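Local coordinates for hyaluronidase (Thermobaculum terrenum, PDB 5DIY), which probably removes O-linked N-acetylglucosamine from proteins as a family 84 glycoside hydrolase, at residues C[385-396]-C[444-455]. Numbering follows the deposited sequence.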
# COMPACT_ATOMS: atom_id res chain seq x y z
N TYR C 385 -12.56 17.43 17.63
CA TYR C 385 -13.28 16.62 18.61
C TYR C 385 -12.48 16.48 19.91
O TYR C 385 -13.05 16.54 21.00
CB TYR C 385 -13.66 15.25 18.05
CG TYR C 385 -14.36 15.26 16.70
CD1 TYR C 385 -14.98 16.41 16.18
CD2 TYR C 385 -14.42 14.09 15.94
CE1 TYR C 385 -15.61 16.39 14.94
CE2 TYR C 385 -15.06 14.06 14.71
CZ TYR C 385 -15.65 15.22 14.21
OH TYR C 385 -16.28 15.18 12.98
N LEU C 386 -11.16 16.32 19.80
CA LEU C 386 -10.28 16.30 20.97
C LEU C 386 -10.36 17.59 21.77
O LEU C 386 -10.32 17.57 23.00
CB LEU C 386 -8.83 16.05 20.57
CG LEU C 386 -8.46 14.61 20.22
CD1 LEU C 386 -7.06 14.58 19.63
CD2 LEU C 386 -8.55 13.70 21.44
N ASP C 387 -10.47 18.71 21.06
CA ASP C 387 -10.65 20.03 21.67
C ASP C 387 -11.91 20.08 22.55
O ASP C 387 -11.88 20.61 23.66
CB ASP C 387 -10.73 21.10 20.57
CG ASP C 387 -10.25 22.46 21.02
OD1 ASP C 387 -9.75 22.61 22.16
OD2 ASP C 387 -10.37 23.41 20.22
N GLN C 388 -13.00 19.49 22.07
CA GLN C 388 -14.22 19.35 22.87
C GLN C 388 -14.08 18.37 24.04
O GLN C 388 -14.70 18.58 25.09
CB GLN C 388 -15.41 18.99 21.98
CG GLN C 388 -15.75 20.09 20.97
CD GLN C 388 -16.19 21.38 21.63
OE1 GLN C 388 -16.93 21.35 22.61
NE2 GLN C 388 -15.73 22.51 21.10
N ALA C 389 -13.28 17.32 23.88
CA ALA C 389 -12.95 16.43 25.01
C ALA C 389 -12.19 17.18 26.11
O ALA C 389 -12.43 16.95 27.30
CB ALA C 389 -12.14 15.23 24.54
N MET C 390 -11.27 18.05 25.70
CA MET C 390 -10.54 18.95 26.61
C MET C 390 -11.49 19.79 27.47
O MET C 390 -11.33 19.87 28.69
CB MET C 390 -9.62 19.86 25.80
CG MET C 390 -8.83 20.90 26.58
SD MET C 390 -7.49 20.13 27.48
CE MET C 390 -6.99 21.48 28.54
N ILE C 391 -12.47 20.40 26.81
CA ILE C 391 -13.44 21.24 27.49
C ILE C 391 -14.26 20.41 28.48
O ILE C 391 -14.49 20.84 29.61
CB ILE C 391 -14.38 21.95 26.49
CG1 ILE C 391 -13.59 22.95 25.64
CG2 ILE C 391 -15.51 22.68 27.22
CD1 ILE C 391 -14.23 23.24 24.31
N THR C 392 -14.68 19.22 28.05
CA THR C 392 -15.49 18.35 28.89
C THR C 392 -14.74 17.94 30.16
O THR C 392 -15.26 18.11 31.26
CB THR C 392 -15.96 17.11 28.10
OG1 THR C 392 -16.69 17.54 26.94
CG2 THR C 392 -16.86 16.21 28.95
N PHE C 393 -13.51 17.43 30.00
CA PHE C 393 -12.68 17.03 31.14
C PHE C 393 -12.35 18.18 32.10
O PHE C 393 -12.42 18.00 33.32
CB PHE C 393 -11.36 16.38 30.69
CG PHE C 393 -11.46 14.93 30.31
CD1 PHE C 393 -11.97 13.99 31.20
CD2 PHE C 393 -10.97 14.48 29.08
CE1 PHE C 393 -12.05 12.64 30.86
CE2 PHE C 393 -11.03 13.14 28.74
CZ PHE C 393 -11.58 12.22 29.62
N SER C 394 -11.99 19.34 31.55
CA SER C 394 -11.69 20.52 32.37
C SER C 394 -12.85 20.90 33.29
O SER C 394 -12.67 21.17 34.48
CB SER C 394 -11.34 21.73 31.49
OG SER C 394 -10.31 21.42 30.56
N ASN C 395 -14.06 20.90 32.74
CA ASN C 395 -15.26 21.23 33.50
C ASN C 395 -15.73 20.13 34.44
O ASN C 395 -16.35 20.42 35.46
CB ASN C 395 -16.36 21.67 32.55
CG ASN C 395 -16.05 23.00 31.93
OD1 ASN C 395 -15.99 24.00 32.63
ND2 ASN C 395 -15.81 23.03 30.63
N LEU C 396 -15.42 18.88 34.10
CA LEU C 396 -15.61 17.77 35.02
C LEU C 396 -14.78 17.97 36.30
O LEU C 396 -15.30 17.80 37.41
CB LEU C 396 -15.24 16.45 34.34
CG LEU C 396 -15.40 15.16 35.13
CD1 LEU C 396 -16.85 14.93 35.50
CD2 LEU C 396 -14.85 13.99 34.32
N PHE C 444 -10.70 6.94 22.46
CA PHE C 444 -10.49 7.91 23.52
C PHE C 444 -11.75 8.74 23.74
O PHE C 444 -12.20 8.89 24.87
CB PHE C 444 -9.29 8.82 23.23
CG PHE C 444 -9.06 9.87 24.29
CD1 PHE C 444 -8.64 9.51 25.57
CD2 PHE C 444 -9.25 11.23 24.00
CE1 PHE C 444 -8.42 10.47 26.55
CE2 PHE C 444 -9.04 12.20 24.98
CZ PHE C 444 -8.63 11.82 26.25
N LEU C 445 -12.33 9.26 22.66
CA LEU C 445 -13.55 10.06 22.73
C LEU C 445 -14.75 9.28 23.29
O LEU C 445 -15.52 9.81 24.10
CB LEU C 445 -13.87 10.68 21.36
CG LEU C 445 -12.85 11.72 20.89
CD1 LEU C 445 -13.08 12.13 19.44
CD2 LEU C 445 -12.84 12.94 21.80
N GLN C 446 -14.89 8.02 22.87
CA GLN C 446 -15.94 7.16 23.41
C GLN C 446 -15.79 6.98 24.92
O GLN C 446 -16.78 6.94 25.65
CB GLN C 446 -15.94 5.79 22.71
CG GLN C 446 -17.09 4.86 23.10
CD GLN C 446 -18.43 5.34 22.57
OE1 GLN C 446 -18.61 5.52 21.37
NE2 GLN C 446 -19.38 5.56 23.46
N GLN C 447 -14.55 6.87 25.38
CA GLN C 447 -14.26 6.73 26.80
C GLN C 447 -14.55 8.03 27.58
O GLN C 447 -14.95 7.96 28.74
CB GLN C 447 -12.82 6.23 27.02
CG GLN C 447 -12.47 5.84 28.46
CD GLN C 447 -13.47 4.88 29.10
OE1 GLN C 447 -13.93 5.10 30.23
NE2 GLN C 447 -13.82 3.83 28.39
N VAL C 448 -14.37 9.19 26.94
CA VAL C 448 -14.85 10.46 27.53
C VAL C 448 -16.36 10.36 27.80
O VAL C 448 -16.82 10.72 28.89
CB VAL C 448 -14.57 11.69 26.63
CG1 VAL C 448 -15.12 12.97 27.27
CG2 VAL C 448 -13.08 11.84 26.34
N LEU C 449 -17.11 9.89 26.81
CA LEU C 449 -18.56 9.66 26.97
C LEU C 449 -18.87 8.73 28.15
O LEU C 449 -19.74 9.04 28.96
CB LEU C 449 -19.19 9.09 25.69
CG LEU C 449 -19.85 10.09 24.75
CD1 LEU C 449 -20.71 9.35 23.74
N ARG C 450 -18.18 7.59 28.22
CA ARG C 450 -18.36 6.63 29.33
C ARG C 450 -17.94 7.22 30.68
O ARG C 450 -18.59 6.97 31.70
CB ARG C 450 -17.56 5.34 29.09
CG ARG C 450 -18.02 4.51 27.91
CD ARG C 450 -17.48 3.09 28.00
NE ARG C 450 -17.57 2.38 26.73
CZ ARG C 450 -16.63 2.34 25.78
NH1 ARG C 450 -15.46 2.97 25.91
NH2 ARG C 450 -16.86 1.65 24.66
N SER C 451 -16.86 7.99 30.68
CA SER C 451 -16.31 8.58 31.91
C SER C 451 -17.16 9.69 32.52
O SER C 451 -16.94 10.06 33.68
CB SER C 451 -14.89 9.11 31.66
OG SER C 451 -13.98 8.03 31.52
N THR C 452 -18.13 10.21 31.76
CA THR C 452 -18.96 11.34 32.17
C THR C 452 -20.45 10.97 32.28
O THR C 452 -21.32 11.84 32.25
CB THR C 452 -18.75 12.52 31.20
OG1 THR C 452 -19.03 12.10 29.86
CG2 THR C 452 -17.30 13.01 31.26
N VAL C 453 -20.75 9.68 32.42
CA VAL C 453 -22.13 9.22 32.66
C VAL C 453 -22.73 9.77 33.96
O VAL C 453 -23.92 10.12 34.00
CB VAL C 453 -22.25 7.67 32.63
CG1 VAL C 453 -21.39 7.00 33.70
CG2 VAL C 453 -23.71 7.23 32.76
N SER C 454 -21.93 9.86 35.02
CA SER C 454 -22.46 10.20 36.35
C SER C 454 -22.85 11.68 36.53
O SER C 454 -23.57 12.00 37.48
CB SER C 454 -21.51 9.74 37.47
OG SER C 454 -20.35 10.54 37.53
N ILE C 455 -22.38 12.57 35.64
CA ILE C 455 -22.84 13.97 35.67
C ILE C 455 -24.27 14.13 35.11
O ILE C 455 -24.98 15.05 35.52
CB ILE C 455 -21.86 14.97 35.00
CG1 ILE C 455 -21.66 14.71 33.51
CG2 ILE C 455 -20.52 14.97 35.74
CD1 ILE C 455 -21.06 15.88 32.77
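Ala-389 and Val-448 face each other at the middle of an apolar helix-helix contact in the C-terminal helical part of the chain, where helix 373-398 runs beside helix 440-451 in roughly the same direction. The short segments pass 10.4 Å apart, their axes inclined by 25°, and no hydrogen bond joins them. Leu-445 straddles the turn from Tyr-385 to Ala-389: its CD1 lies 3.5 Å from Tyr-385 CB, near the plane of the tyrosine ring, while CD2 packs against Ala-389 CB at 3.6 Å. The methyls of Val-448 also divide, CG2 pressing obliquely on the ring of Phe-393, 3.4 Å from its CE2, and CG1 meeting Thr-392 CG2. Phe-393 and Phe-444 reach in from opposite directions, so that Phe-444 CZ arrives at the edge of the Phe-393 ring, 3.7 Å from CE2; the Leu-386 side chain crosses Phe-444 at about a right angle, its CD2 near ring atoms CD2 and CE2. These helices belong to a helical bundle set well apart from the parallel eight-stranded (β/α)8 barrel with its sugar site. Within it, Phe-444 stacks on Phe-328 of helix 322-336. Both threonines turn their methyls inward and hydroxyls back to their own helices: with CG2 anti to the backbone N, Thr-392 gives its OG1 proton to Gln-388 O, and Thr-452 OG1 bonds to Val-448 O and to Arg-419. Around Thr-452, where the helical run is interrupted, Leu-396 bridges the two sides, CD2 touching Thr-452 CG2 at 4.0 Å and CD1 reaching Ile-455 CG2 at 3.7 Å.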